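Local coordinates for phytanoyl-CoA dioxygenase (Streptomyces malaysiense, PDB 6ZYL), which catalyses thioholgamide beta-hydroxylation as a non-heme monooxygenase, probably using iron and 2-oxoglutarate, at residues F115-P118 with S124-W127; I155-M160 with T227-F232; S210-H213 with A217-S220. All blocks are in the same frame, centred on the assembly; numbering follows the deposited sequence.

Interaction 1. Residues F115-P118 with S124-W127; sequences FIRP and SLAW
Arg117 NH2 is hydrogen-bonded to the carbonyl oxygen of Ser123, and from that anchor its guanidinium lies against Ser124 and Leu125. The closest approach between the segments is that of Arg117 NH1 to Leu125 CD1, 3.6 Å. This methyl sits at the rim of the guanidinium, near its plane, so the contact is van der Waals at an edge. Leu125 CG lies behind it, 3.8 Å from Arg117 NH1. The other terminal nitrogen, Arg117 NH2, comes 4.0 Å from Ser124 CA, which lies oblique to the guanidinium plane. The side chain spans the 10.0 Å between the CA atoms of Arg117 and Ser124, the nearest pair of the two backbones, and a bend at chi3 (89°) turns the guanidinium out of line with its aliphatic stem. In the double-stranded beta-helix expected of this family, the contact closes a connection between two sheets: 115-117 ends strand 107-117 of the large sheet, whereas 125-126 is a short strand with few backbone bonds whose Leu125 pairs through its backbone with Ser220 of the smaller sheet. With an alanine here in place of Arg117, the Ser123 carbonyl would probably lose this partner and a gap would open beside Leu125, giving the connecting loop more freedom to shift. Only about 100 Å² is buried here, at the surface. The backbone oxygen of Arg117 is held separately by Asn223 ND2, and the Leu125 side chain comes within about 4 Å of a bound tartrate, probably acquired from the crystallisation liquor.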
ATOM      1  N   PHE A 115       2.365   0.106  -7.391  1.00 21.54           N
ATOM      2  CA  PHE A 115       2.295   1.442  -7.983  1.00 24.86           C
ATOM      3  C   PHE A 115       3.520   1.588  -8.879  1.00 25.09           C
ATOM      4  O   PHE A 115       4.631   1.821  -8.396  1.00 24.93           O
ATOM      5  CB  PHE A 115       2.243   2.521  -6.907  1.00 22.98           C
ATOM      6  CG  PHE A 115       0.987   2.494  -6.082  1.00 24.90           C
ATOM      7  CD1 PHE A 115      -0.260   2.464  -6.690  1.00 25.23           C
ATOM      8  CD2 PHE A 115       1.051   2.499  -4.700  1.00 22.81           C
ATOM      9  CE1 PHE A 115      -1.416   2.439  -5.934  1.00 22.57           C
ATOM     10  CE2 PHE A 115      -0.101   2.476  -3.938  1.00 24.63           C
ATOM     11  CZ  PHE A 115      -1.337   2.446  -4.555  1.00 23.88           C
ATOM     12  N   ILE A 116       3.315   1.430 -10.183  1.00 23.64           N
ATOM     13  CA  ILE A 116       4.393   1.452 -11.163  1.00 25.74           C
ATOM     14  C   ILE A 116       4.198   2.661 -12.064  1.00 26.40           C
ATOM     15  O   ILE A 116       3.125   2.840 -12.651  1.00 26.38           O
ATOM     16  CB  ILE A 116       4.430   0.155 -11.990  1.00 27.57           C
ATOM     17  CG1 ILE A 116       4.625  -1.052 -11.069  1.00 27.10           C
ATOM     18  CG2 ILE A 116       5.537   0.214 -13.032  1.00 28.51           C
ATOM     19  CD1 ILE A 116       4.211  -2.371 -11.687  1.00 32.61           C
ATOM     20  N   ARG A 117       5.229   3.494 -12.160  1.00 28.48           N
ATOM     21  CA  ARG A 117       5.236   4.628 -13.076  1.00 32.87           C
ATOM     22  C   ARG A 117       6.290   4.367 -14.141  1.00 27.01           C
ATOM     23  O   ARG A 117       7.492   4.541 -13.881  1.00 28.07           O
ATOM     24  CB  ARG A 117       5.522   5.927 -12.322  1.00 33.00           C
ATOM     25  CG  ARG A 117       4.455   6.224 -11.274  1.00 33.08           C
ATOM     26  CD  ARG A 117       4.581   7.620 -10.697  1.00 40.77           C
ATOM     27  NE  ARG A 117       3.817   8.600 -11.464  1.00 44.06           N
ATOM     28  CZ  ARG A 117       2.518   8.830 -11.306  1.00 43.68           C
ATOM     29  NH1 ARG A 117       1.823   8.152 -10.403  1.00 44.85           N
ATOM     30  NH2 ARG A 117       1.912   9.744 -12.052  1.00 46.98           N
ATOM     31  N   PRO A 118       5.905   3.932 -15.338  1.00 30.21           N
ATOM     32  CA  PRO A 118       6.904   3.503 -16.323  1.00 33.64           C
ATOM     33  C   PRO A 118       7.704   4.681 -16.856  1.00 27.35           C
ATOM     34  O   PRO A 118       7.392   5.852 -16.625  1.00 27.74           O
ATOM     35  CB  PRO A 118       6.081   2.837 -17.431  1.00 34.96           C
ATOM     36  CG  PRO A 118       4.682   3.327 -17.250  1.00 40.67           C
ATOM     37  CD  PRO A 118       4.526   3.880 -15.859  1.00 33.25           C
ATOM     38  N   SER A 124       0.116  12.807 -14.117  1.00 51.47           N
ATOM     39  CA  SER A 124       0.265  13.287 -12.754  1.00 45.67           C
ATOM     40  C   SER A 124      -0.968  12.897 -11.952  1.00 52.67           C
ATOM     41  O   SER A 124      -2.038  12.632 -12.506  1.00 53.77           O
ATOM     42  CB  SER A 124       0.450  14.810 -12.707  1.00 43.91           C
ATOM     43  OG  SER A 124       1.773  15.180 -13.045  1.00 51.10           O
ATOM     44  N   LEU A 125      -0.808  12.865 -10.632  1.00 43.27           N
ATOM     45  CA  LEU A 125      -1.909  12.612  -9.715  1.00 41.82           C
ATOM     46  C   LEU A 125      -2.084  13.819  -8.806  1.00 44.03           C
ATOM     47  O   LEU A 125      -1.113  14.296  -8.209  1.00 39.57           O
ATOM     48  CB  LEU A 125      -1.663  11.353  -8.884  1.00 40.76           C
ATOM     49  CG  LEU A 125      -1.415  10.067  -9.670  1.00 46.26           C
ATOM     50  CD1 LEU A 125      -1.257   8.896  -8.705  1.00 43.94           C
ATOM     51  CD2 LEU A 125      -2.527   9.802 -10.662  1.00 55.85           C
ATOM     52  N   ALA A 126      -3.316  14.312  -8.712  1.00 43.19           N
ATOM     53  CA  ALA A 126      -3.609  15.434  -7.837  1.00 43.45           C
ATOM     54  C   ALA A 126      -3.480  15.015  -6.375  1.00 35.97           C
ATOM     55  O   ALA A 126      -3.491  13.829  -6.034  1.00 39.84           O
ATOM     56  CB  ALA A 126      -5.016  15.971  -8.110  1.00 47.34           C
ATOM     57  N   TRP A 127      -3.350  16.013  -5.507  1.00 33.68           N
ATOM     58  CA  TRP A 127      -3.285  15.757  -4.075  1.00 34.78           C
ATOM     59  C   TRP A 127      -4.545  15.034  -3.618  1.00 40.57           C
ATOM     60  O   TRP A 127      -5.660  15.401  -4.000  1.00 38.41           O
ATOM     61  CB  TRP A 127      -3.114  17.072  -3.322  1.00 33.00           C
ATOM     62  CG  TRP A 127      -1.759  17.677  -3.510  1.00 37.32           C
ATOM     63  CD1 TRP A 127      -1.382  18.566  -4.475  1.00 40.55           C
ATOM     64  CD2 TRP A 127      -0.593  17.431  -2.715  1.00 33.79           C
ATOM     65  NE1 TRP A 127      -0.054  18.891  -4.327  1.00 38.49           N
ATOM     66  CE2 TRP A 127       0.453  18.207  -3.253  1.00 34.81           C
ATOM     67  CE3 TRP A 127      -0.333  16.629  -1.599  1.00 30.31           C
ATOM     68  CZ2 TRP A 127       1.736  18.207  -2.713  1.00 31.96           C
ATOM     69  CZ3 TRP A 127       0.943  16.629  -1.065  1.00 30.37           C
ATOM     70  CH2 TRP A 127       1.961  17.414  -1.621  1.00 33.33           C
TER

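Interaction 2. Residues I155-M160 with T227-F232; sequences IANGTM and TGRFNF
The backbones of Asn157 and Arg229 come closest, with their CA atoms 6.3 Å apart, where the irregular loop 155-160 passes the beginning of strand 229-237. Gly158 adopts a positive phi of 87°, and the carbonyls of both Asn157 and Gly158 face the Arg229 side chain: Asn157 O is 3.3 Å from Arg229 CB, and Gly158 O accepts a weak hydrogen bond from Arg229 NH1 at 2.9 Å, bent to 125° and tilted from the guanidinium plane. Arg229 sets out with CG anti to its own nitrogen (chi1 -176°), then bends at chi2 and chi3, which carries its methylene stem past Asn157 and its head along Gly158 and Thr159. The Asn157 amide meets the stem nearly at right angles, with ND2 3.6 Å from Arg229 CG. That amide is fixed from its own side, ND2 by Asp152 O and OD1 by Thr154 N; a water links it weakly through ND2 to Gly228 O, to which the water donates. Around the guanidinium, Thr159 CA lies at the edge in plane, while Asn231 CG lies 3.5 Å above one face, displaced toward the rim. Arg229 NH2 turns to Phe115 O and to the bound tartrate. An arginine some ten residues after the distal histidine commonly binds the 2-oxoglutarate carboxylate in related dioxygenases, and the tartrate contact is consistent with such a role here. Trp147 of strand 143-149 packs against Thr159, Met160, Arg229 and Asn231, on one flank of strand 229-237; strand 107-117 borders the other, and farther along the strand Phe232 packs against helix 84-90, on Ala86, Ile89 and Val90.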
ATOM      1  N   ILE A 155      13.884  12.618  -7.461  1.00 21.56           N
ATOM      2  CA  ILE A 155      13.077  13.801  -7.729  1.00 20.51           C
ATOM      3  C   ILE A 155      12.486  13.797  -9.130  1.00 21.12           C
ATOM      4  O   ILE A 155      11.583  14.595  -9.413  1.00 23.42           O
ATOM      5  CB  ILE A 155      13.888  15.100  -7.531  1.00 22.45           C
ATOM      6  CG1 ILE A 155      15.038  15.190  -8.537  1.00 22.04           C
ATOM      7  CG2 ILE A 155      14.419  15.191  -6.109  1.00 22.59           C
ATOM      8  CD1 ILE A 155      15.614  16.597  -8.685  1.00 23.94           C
ATOM      9  N   ALA A 156      12.970  12.922 -10.016  1.00 22.10           N
ATOM     10  CA  ALA A 156      12.591  12.965 -11.419  1.00 23.41           C
ATOM     11  C   ALA A 156      11.884  11.719 -11.938  1.00 23.78           C
ATOM     12  O   ALA A 156      11.313  11.776 -13.033  1.00 24.59           O
ATOM     13  CB  ALA A 156      13.829  13.217 -12.297  1.00 26.33           C
ATOM     14  N   ASN A 157      11.898  10.604 -11.210  1.00 22.95           N
ATOM     15  CA  ASN A 157      11.301   9.373 -11.712  1.00 24.42           C
ATOM     16  C   ASN A 157       9.869   9.173 -11.221  1.00 24.93           C
ATOM     17  O   ASN A 157       9.386   8.036 -11.180  1.00 25.90           O
ATOM     18  CB  ASN A 157      12.187   8.172 -11.364  1.00 21.46           C
ATOM     19  CG  ASN A 157      12.065   7.726  -9.918  1.00 21.47           C
ATOM     20  OD1 ASN A 157      11.548   8.443  -9.063  1.00 22.60           O
ATOM     21  ND2 ASN A 157      12.556   6.525  -9.638  1.00 25.35           N
ATOM     22  N   GLY A 158       9.175  10.257 -10.873  1.00 26.35           N
ATOM     23  CA  GLY A 158       7.751  10.203 -10.600  1.00 27.91           C
ATOM     24  C   GLY A 158       7.400   9.841  -9.176  1.00 29.22           C
ATOM     25  O   GLY A 158       6.422   9.127  -8.931  1.00 29.84           O
ATOM     26  N   THR A 159       8.173  10.338  -8.221  1.00 30.29           N
ATOM     27  CA  THR A 159       7.969   9.924  -6.845  1.00 29.81           C
ATOM     28  C   THR A 159       6.783  10.660  -6.221  1.00 27.68           C
ATOM     29  O   THR A 159       6.242  11.626  -6.767  1.00 25.88           O
ATOM     30  CB  THR A 159       9.231  10.158  -6.014  1.00 31.31           C
ATOM     31  OG1 THR A 159       9.110   9.468  -4.762  1.00 25.89           O
ATOM     32  CG2 THR A 159       9.439  11.643  -5.754  1.00 27.83           C
ATOM     33  N   MET A 160       6.391  10.178  -5.047  1.00 27.71           N
ATOM     34  CA  MET A 160       5.298  10.737  -4.271  1.00 26.73           C
ATOM     35  C   MET A 160       5.782  11.910  -3.430  1.00 27.45           C
ATOM     36  O   MET A 160       6.930  11.944  -2.977  1.00 26.71           O
ATOM     37  CB  MET A 160       4.725   9.637  -3.378  1.00 26.40           C
ATOM     38  CG  MET A 160       3.511   9.973  -2.555  1.00 28.79           C
ATOM     39  SD  MET A 160       2.735   8.422  -2.023  1.00 26.61           S
ATOM     40  CE  MET A 160       4.087   7.617  -1.160  1.00 22.87           C
ATOM     41  N   THR A 227      13.718   4.887 -16.943  1.00 31.59           N
ATOM     42  CA  THR A 227      13.593   3.675 -16.146  1.00 30.46           C
ATOM     43  C   THR A 227      12.321   3.738 -15.316  1.00 29.82           C
ATOM     44  O   THR A 227      12.019   4.770 -14.707  1.00 25.45           O
ATOM     45  CB  THR A 227      14.813   3.488 -15.240  1.00 32.74           C
ATOM     46  OG1 THR A 227      15.999   3.421 -16.043  1.00 36.46           O
ATOM     47  CG2 THR A 227      14.687   2.214 -14.421  1.00 31.35           C
ATOM     48  N   GLY A 228      11.582   2.632 -15.296  1.00 29.21           N
ATOM     49  CA  GLY A 228      10.343   2.592 -14.550  1.00 28.10           C
ATOM     50  C   GLY A 228      10.571   2.672 -13.053  1.00 25.22           C
ATOM     51  O   GLY A 228      11.598   2.242 -12.527  1.00 22.56           O
ATOM     52  N   ARG A 229       9.584   3.234 -12.359  1.00 26.14           N
ATOM     53  CA  ARG A 229       9.600   3.388 -10.909  1.00 25.84           C
ATOM     54  C   ARG A 229       8.608   2.399 -10.314  1.00 25.54           C
ATOM     55  O   ARG A 229       7.414   2.455 -10.625  1.00 24.57           O
ATOM     56  CB  ARG A 229       9.245   4.824 -10.525  1.00 22.97           C
ATOM     57  CG  ARG A 229       9.320   5.135  -9.045  1.00 23.91           C
ATOM     58  CD  ARG A 229       8.112   5.958  -8.613  1.00 27.48           C
ATOM     59  NE  ARG A 229       6.942   5.114  -8.392  1.00 26.15           N
ATOM     60  CZ  ARG A 229       5.807   5.528  -7.843  1.00 25.15           C
ATOM     61  NH1 ARG A 229       5.673   6.787  -7.453  1.00 29.27           N
ATOM     62  NH2 ARG A 229       4.802   4.677  -7.677  1.00 25.27           N
ATOM     63  N   PHE A 230       9.102   1.495  -9.467  1.00 24.19           N
ATOM     64  CA  PHE A 230       8.302   0.402  -8.924  1.00 23.71           C
ATOM     65  C   PHE A 230       8.190   0.556  -7.415  1.00 23.37           C
ATOM     66  O   PHE A 230       9.207   0.575  -6.714  1.00 22.94           O
ATOM     67  CB  PHE A 230       8.917  -0.964  -9.254  1.00 25.72           C
ATOM     68  CG  PHE A 230       8.757  -1.382 -10.685  1.00 24.64           C
ATOM     69  CD1 PHE A 230       9.478  -0.756 -11.687  1.00 28.19           C
ATOM     70  CD2 PHE A 230       7.901  -2.415 -11.026  1.00 24.06           C
ATOM     71  CE1 PHE A 230       9.337  -1.142 -13.004  1.00 31.46           C
ATOM     72  CE2 PHE A 230       7.752  -2.804 -12.343  1.00 27.45           C
ATOM     73  CZ  PHE A 230       8.472  -2.166 -13.334  1.00 30.06           C
ATOM     74  N   ASN A 231       6.959   0.626  -6.913  1.00 22.84           N
ATOM     75  CA  ASN A 231       6.708   0.698  -5.482  1.00 21.99           C
ATOM     76  C   ASN A 231       5.614  -0.289  -5.103  1.00 21.01           C
ATOM     77  O   ASN A 231       4.641  -0.472  -5.842  1.00 23.06           O
ATOM     78  CB  ASN A 231       6.326   2.116  -5.067  1.00 20.83           C
ATOM     79  CG  ASN A 231       7.477   3.093  -5.233  1.00 21.76           C
ATOM     80  OD1 ASN A 231       7.714   3.610  -6.325  1.00 23.06           O
ATOM     81  ND2 ASN A 231       8.209   3.336  -4.151  1.00 22.23           N
ATOM     82  N   PHE A 232       5.797  -0.931  -3.954  1.00 20.80           N
ATOM     83  CA  PHE A 232       4.910  -1.969  -3.442  1.00 20.08           C
ATOM     84  C   PHE A 232       4.350  -1.464  -2.118  1.00 20.39           C
ATOM     85  O   PHE A 232       5.098  -1.291  -1.149  1.00 19.78           O
ATOM     86  CB  PHE A 232       5.674  -3.283  -3.281  1.00 22.19           C
ATOM     87  CG  PHE A 232       4.865  -4.397  -2.692  1.00 20.14           C
ATOM     88  CD1 PHE A 232       3.827  -4.975  -3.405  1.00 21.43           C
ATOM     89  CD2 PHE A 232       5.158  -4.881  -1.430  1.00 20.87           C
ATOM     90  CE1 PHE A 232       3.087  -6.008  -2.859  1.00 23.31           C
ATOM     91  CE2 PHE A 232       4.423  -5.912  -0.879  1.00 23.34           C
ATOM     92  CZ  PHE A 232       3.387  -6.477  -1.594  1.00 21.30           C
TER
HETATM   93  O   HOH W   1      13.527   4.040 -11.610  1.00 27.36           O

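Interaction 3. Residues S210-H213 with A217-S220; sequences SVHH and AHAS
His212 and His218 meet through their imidazoles, NE2 of His212 lying 4.2 Å from NE2 of His218. CD2 of His218 sits over one face of the His212 ring, yet the planes are inclined at 49° and the centroids are 5.2 Å apart, so the rings meet obliquely. Both side chains place CG between the backbone nitrogen and the carbonyl carbon (chi1 66° in His212 and 55° in His218), sending the rings toward each other from strands 209-212 and 217-220, which belong to the two facing sheets of the beta-helix core. Asp130 bridges the rings, its OD2 hydrogen-bonded to His212 NE2 and its OD1 to His218 NE2. Farther out, Tyr162 OH holds His212 ND1, fixing the rotation of that ring, and His128 packs edge-to-face on His218. His128, Asp130 and His218 match the His-X-Asp...His iron-binding triad of this family and probably form the metal site. In this metal-free state the carboxylate thus occupies His218 NE2; iron binding would probably require that nitrogen to exchange Asp130 for the metal, while His212 could remain as a second-shell partner orienting the aspartate.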
ATOM      1  N   SER A 210       8.643   3.980   2.934  1.00 23.34           N
ATOM      2  CA  SER A 210       8.019   5.081   3.644  1.00 21.85           C
ATOM      3  C   SER A 210       6.725   4.570   4.257  1.00 20.76           C
ATOM      4  O   SER A 210       6.045   3.720   3.673  1.00 23.00           O
ATOM      5  CB  SER A 210       7.740   6.259   2.709  1.00 22.86           C
ATOM      6  OG  SER A 210       7.129   7.322   3.415  1.00 29.45           O
ATOM      7  N   VAL A 211       6.401   5.070   5.444  1.00 22.33           N
ATOM      8  CA  VAL A 211       5.168   4.730   6.144  1.00 22.32           C
ATOM      9  C   VAL A 211       4.383   6.020   6.314  1.00 23.58           C
ATOM     10  O   VAL A 211       4.897   6.989   6.883  1.00 22.42           O
ATOM     11  CB  VAL A 211       5.441   4.075   7.506  1.00 22.34           C
ATOM     12  CG1 VAL A 211       4.157   3.477   8.070  1.00 22.69           C
ATOM     13  CG2 VAL A 211       6.531   3.022   7.386  1.00 21.95           C
ATOM     14  N   HIS A 212       3.148   6.044   5.821  1.00 21.72           N
ATOM     15  CA  HIS A 212       2.326   7.236   5.948  1.00 23.32           C
ATOM     16  C   HIS A 212       0.915   6.884   6.397  1.00 22.16           C
ATOM     17  O   HIS A 212       0.434   5.763   6.208  1.00 22.04           O
ATOM     18  CB  HIS A 212       2.300   8.053   4.627  1.00 21.19           C
ATOM     19  CG  HIS A 212       1.637   7.362   3.474  1.00 23.51           C
ATOM     20  ND1 HIS A 212       2.339   6.894   2.384  1.00 23.22           N
ATOM     21  CD2 HIS A 212       0.331   7.111   3.215  1.00 23.27           C
ATOM     22  CE1 HIS A 212       1.498   6.361   1.515  1.00 25.02           C
ATOM     23  NE2 HIS A 212       0.274   6.477   1.998  1.00 23.03           N
ATOM     24  N   HIS A 213       0.292   7.866   7.046  1.00 22.51           N
ATOM     25  CA  HIS A 213      -1.094   7.786   7.483  1.00 23.82           C
ATOM     26  C   HIS A 213      -2.018   7.727   6.275  1.00 22.35           C
ATOM     27  O   HIS A 213      -1.757   8.350   5.244  1.00 23.93           O
ATOM     28  CB  HIS A 213      -1.402   9.014   8.346  1.00 25.65           C
ATOM     29  CG  HIS A 213      -2.597   8.870   9.233  1.00 23.89           C
ATOM     30  ND1 HIS A 213      -3.874   9.155   8.806  1.00 24.25           N
ATOM     31  CD2 HIS A 213      -2.707   8.522  10.538  1.00 24.74           C
ATOM     32  CE1 HIS A 213      -4.724   8.960   9.798  1.00 27.02           C
ATOM     33  NE2 HIS A 213      -4.040   8.576  10.861  1.00 27.33           N
ATOM     34  N   ALA A 217      -2.252  13.526   2.819  1.00 23.99           N
ATOM     35  CA  ALA A 217      -2.416  14.028   1.463  1.00 26.82           C
ATOM     36  C   ALA A 217      -1.099  13.879   0.716  1.00 25.15           C
ATOM     37  O   ALA A 217      -0.040  14.255   1.230  1.00 25.38           O
ATOM     38  CB  ALA A 217      -2.860  15.490   1.478  1.00 29.76           C
ATOM     39  N   HIS A 218      -1.157  13.318  -0.489  1.00 24.49           N
ATOM     40  CA  HIS A 218       0.048  13.152  -1.287  1.00 26.72           C
ATOM     41  C   HIS A 218      -0.298  13.260  -2.763  1.00 29.32           C
ATOM     42  O   HIS A 218      -1.456  13.125  -3.167  1.00 26.67           O
ATOM     43  CB  HIS A 218       0.750  11.814  -0.995  1.00 24.77           C
ATOM     44  CG  HIS A 218      -0.127  10.611  -1.156  1.00 27.28           C
ATOM     45  ND1 HIS A 218      -0.367  10.024  -2.380  1.00 28.35           N
ATOM     46  CD2 HIS A 218      -0.807   9.874  -0.246  1.00 28.04           C
ATOM     47  CE1 HIS A 218      -1.167   8.985  -2.218  1.00 28.38           C
ATOM     48  NE2 HIS A 218      -1.449   8.873  -0.933  1.00 27.66           N
ATOM     49  N   ALA A 219       0.734  13.520  -3.562  1.00 27.98           N
ATOM     50  CA  ALA A 219       0.617  13.612  -5.008  1.00 28.20           C
ATOM     51  C   ALA A 219       1.858  12.986  -5.623  1.00 24.60           C
ATOM     52  O   ALA A 219       2.863  12.767  -4.944  1.00 25.38           O
ATOM     53  CB  ALA A 219       0.459  15.065  -5.475  1.00 30.64           C
ATOM     54  N   SER A 220       1.777  12.693  -6.917  1.00 24.87           N
ATOM     55  CA  SER A 220       2.886  12.090  -7.641  1.00 27.46           C
ATOM     56  C   SER A 220       2.983  12.725  -9.016  1.00 31.06           C
ATOM     57  O   SER A 220       1.965  12.949  -9.676  1.00 31.87           O
ATOM     58  CB  SER A 220       2.716  10.571  -7.770  1.00 29.84           C
ATOM     59  OG  SER A 220       2.501   9.974  -6.503  1.00 29.81           O
TER

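How the interactions relate
Interactions 1 and 2 have centres about 8 Å apart and share neighbouring strands of the large sheet: Phe115 N lies 2.8 Å from Asn231 O and Arg117 N 2.9 Å from Arg229 O, both probable hydrogen bonds. Interaction 3, about 12 Å from interaction 1 and 13 Å from interaction 2 between centres, packs on interaction 1 where Trp127 CE3 lies 3.5 Å from His218 CA. Met160 ties it to interaction 2, its SD standing 3.5 Å from His218 ND1. All three contacts reach the tartrate, which hydrogen-bonds Arg229 and Ser220 and may mark the 2-oxoglutarate pocket beside the likely iron site.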